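Local coordinates for 5-carboxyvanillate decarboxylase (PDB 4NI8), which probably removes a carboxyl group from 5-carboxyvanillate as a metal-dependent carboxy-lyase of the amidohydrolase superfamily, here with manganese and a dicarboxylate ligand bound, at residues I173-P178 with I200-N205. Sequence-based numbering, arbitrary orientation.
With MN (manganese (II) ion), chain I; 1WB (5-methoxybenzene-1,3-dicarboxylic acid), chain J.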
loop_
_atom_site.group_PDB
_atom_site.type_symbol
_atom_site.label_atom_id
_atom_site.label_comp_id
_atom_site.label_asym_id
_atom_site.label_seq_id
_atom_site.Cartn_x
_atom_site.Cartn_y
_atom_site.Cartn_z
ATOM N N ILE A 173 -7.734 -9.534 11.165
ATOM C CA ILE A 173 -8.453 -8.481 10.462
ATOM C C ILE A 173 -8.340 -8.759 8.965
ATOM O O ILE A 173 -7.316 -8.460 8.330
ATOM C CB ILE A 173 -7.930 -7.067 10.799
ATOM C CG1 ILE A 173 -8.142 -6.763 12.287
ATOM C CG2 ILE A 173 -8.639 -6.019 9.940
ATOM C CD1 ILE A 173 -7.662 -5.366 12.731
ATOM N N HIS A 174 -9.395 -9.370 8.429
ATOM C CA HIS A 174 -9.495 -9.760 7.030
ATOM C C HIS A 174 -9.948 -8.539 6.214
ATOM O O HIS A 174 -10.547 -7.622 6.764
ATOM C CB HIS A 174 -10.538 -10.891 6.932
ATOM C CG HIS A 174 -10.652 -11.511 5.575
ATOM N ND1 HIS A 174 -11.444 -10.981 4.577
ATOM C CD2 HIS A 174 -10.074 -12.619 5.050
ATOM C CE1 HIS A 174 -11.338 -11.728 3.492
ATOM N NE2 HIS A 174 -10.514 -12.729 3.754
ATOM N N PRO A 175 -9.658 -8.509 4.903
ATOM C CA PRO A 175 -10.161 -7.376 4.112
ATOM C C PRO A 175 -11.677 -7.343 3.900
ATOM O O PRO A 175 -12.382 -8.329 4.114
ATOM C CB PRO A 175 -9.486 -7.574 2.748
ATOM C CG PRO A 175 -8.268 -8.393 3.035
ATOM C CD PRO A 175 -8.695 -9.326 4.137
ATOM N N ARG A 176 -12.163 -6.173 3.499
ATOM C CA ARG A 176 -13.413 -6.045 2.752
ATOM C C ARG A 176 -13.155 -4.896 1.789
ATOM O O ARG A 176 -12.046 -4.353 1.775
ATOM C CB ARG A 176 -14.605 -5.752 3.667
ATOM C CG ARG A 176 -14.443 -4.501 4.527
ATOM C CD ARG A 176 -15.674 -4.276 5.421
ATOM N NE ARG A 176 -16.873 -3.971 4.637
ATOM C CZ ARG A 176 -17.996 -3.485 5.153
ATOM N NH1 ARG A 176 -18.071 -3.244 6.455
ATOM N NH2 ARG A 176 -19.040 -3.227 4.364
ATOM N N ALA A 177 -14.136 -4.535 0.972
ATOM C CA ALA A 177 -13.897 -3.480 -0.004
ATOM C C ALA A 177 -13.625 -2.150 0.710
ATOM O O ALA A 177 -14.072 -1.947 1.841
ATOM C CB ALA A 177 -15.075 -3.363 -0.973
ATOM N N PRO A 178 -12.863 -1.253 0.065
ATOM C CA PRO A 178 -12.637 0.101 0.590
ATOM C C PRO A 178 -13.906 0.753 1.139
ATOM O O PRO A 178 -14.966 0.676 0.508
ATOM C CB PRO A 178 -12.158 0.849 -0.647
ATOM C CG PRO A 178 -11.287 -0.209 -1.341
ATOM C CD PRO A 178 -11.999 -1.539 -1.095
ATOM N N ILE A 200 -5.352 -1.898 0.352
ATOM C CA ILE A 200 -5.267 -0.500 0.763
ATOM C C ILE A 200 -6.202 -0.229 1.940
ATOM O O ILE A 200 -5.848 0.471 2.893
ATOM C CB ILE A 200 -5.647 0.440 -0.410
ATOM C CG1 ILE A 200 -4.703 0.223 -1.597
ATOM C CG2 ILE A 200 -5.670 1.895 0.062
ATOM C CD1 ILE A 200 -3.219 0.375 -1.249
ATOM N N GLU A 201 -7.407 -0.788 1.864
ATOM C CA GLU A 201 -8.403 -0.652 2.931
ATOM C C GLU A 201 -7.891 -1.238 4.252
ATOM O O GLU A 201 -7.949 -0.593 5.309
ATOM C CB GLU A 201 -9.700 -1.360 2.497
ATOM C CG GLU A 201 -10.651 -1.775 3.619
ATOM C CD GLU A 201 -11.276 -0.613 4.365
ATOM O OE1 GLU A 201 -11.352 0.519 3.824
ATOM O OE2 GLU A 201 -11.712 -0.843 5.509
ATOM N N THR A 202 -7.371 -2.451 4.179
ATOM C CA THR A 202 -6.981 -3.192 5.382
ATOM C C THR A 202 -5.684 -2.649 6.012
ATOM O O THR A 202 -5.595 -2.505 7.237
ATOM C CB THR A 202 -6.841 -4.688 5.081
ATOM O OG1 THR A 202 -8.026 -5.140 4.400
ATOM C CG2 THR A 202 -6.668 -5.481 6.371
ATOM N N SER A 203 -4.694 -2.327 5.177
ATOM C CA SER A 203 -3.446 -1.759 5.675
ATOM C C SER A 203 -3.669 -0.383 6.293
ATOM O O SER A 203 -3.054 -0.052 7.294
ATOM C CB SER A 203 -2.379 -1.674 4.576
ATOM O OG SER A 203 -2.793 -0.843 3.490
ATOM N N THR A 204 -4.526 0.426 5.677
ATOM C CA THR A 204 -4.796 1.759 6.217
ATOM C C THR A 204 -5.497 1.664 7.567
ATOM O O THR A 204 -5.191 2.426 8.483
ATOM C CB THR A 204 -5.608 2.614 5.216
ATOM O OG1 THR A 204 -4.845 2.758 4.007
ATOM C CG2 THR A 204 -5.923 4.011 5.802
ATOM N N ASN A 205 -6.425 0.719 7.695
ATOM C CA ASN A 205 -7.053 0.445 8.989
ATOM C C ASN A 205 -5.966 0.124 10.032
ATOM O O ASN A 205 -5.896 0.758 11.085
ATOM C CB ASN A 205 -8.045 -0.721 8.861
ATOM C CG ASN A 205 -9.026 -0.805 10.038
ATOM O OD1 ASN A 205 -8.884 -0.115 11.048
ATOM N ND2 ASN A 205 -10.037 -1.652 9.890
HETATM MN MN MN I . -9.590 -14.193 2.376
HETATM C C1 1WB J . -12.070 -12.442 -2.766
HETATM C CO1 1WB J . -10.754 -12.510 -2.276
HETATM C CO2 1WB J . -13.141 -12.393 -1.877
HETATM C CM1 1WB J . -10.538 -12.537 -0.911
HETATM C CM2 1WB J . -12.906 -12.421 -0.486
HETATM O OM 1WB J . -13.922 -12.382 0.423
HETATM C CZ 1WB J . -11.604 -12.486 -0.008
HETATM C CC 1WB J . -12.283 -12.424 -4.223
HETATM C CV 1WB J . -15.242 -12.132 0.013
HETATM O O1 1WB J . -11.413 -12.935 -4.978
HETATM O O2 1WB J . -13.331 -11.901 -4.703
HETATM C CCC 1WB J . -9.151 -12.443 -0.366
HETATM O O11 1WB J . -8.987 -12.691 0.850
HETATM O O22 1WB J . -8.217 -12.135 -1.129
HETATM O O HOH W 1 -11.398 -14.307 1.380
HETATM O O HOH W 2 -10.781 -15.709 3.500
#
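Thr202 of helix 197-211 presses its hydroxyl against Pro175, just past the end of barrel strand 171-174, with OG1 3.1 Å from Pro175 CA. OG1 is hydrogen-bonded back to Tyr198 O in its own helix; its nearest proline neighbours are carbons, with no hydrogen bond across.

Equally tight is the packing of Glu201. Its CG, anti to the backbone N (chi1 158°), lies 3.5 Å from Arg176 O, a buried carbonyl without a polar partner; the bend at chi2 (67°) then carries the carboxylate to Pro178, with OE1 3.5 Å from Pro178 CA. The carboxylate is held by Ser145, Tyr151 and Ser179 N; an alanine here would probably leave these three donors without their acceptor and open a gap beside Arg176 O and Pro178.

Packing is looser at Ile173, though every touching residue is buried and no side faces solvent. The Thr202 methyl slides past Ile173, with CG2 3.6 Å from Ile173 O and 4.1 Å from Ile173 CG2.

On the side turned from the helix, His174 ND1 donates to a lone pair of Pro175 O, in the carbonyl plane (2.9 Å); that oxygen lies 18° out of the imidazole plane. His174 NE2 binds manganese at 2.2 Å, and Glu8, Asp297, two waters and O11 of the dicarboxylate ligand complete the site. Without a hydrogen bond between the segments, the helix meets the strand end and the loop that follows it by van der Waals contact, while the bond to Pro175 O is likely to restrain the rotation of the metal-binding imidazole in this TIM-barrel amidohydrolase.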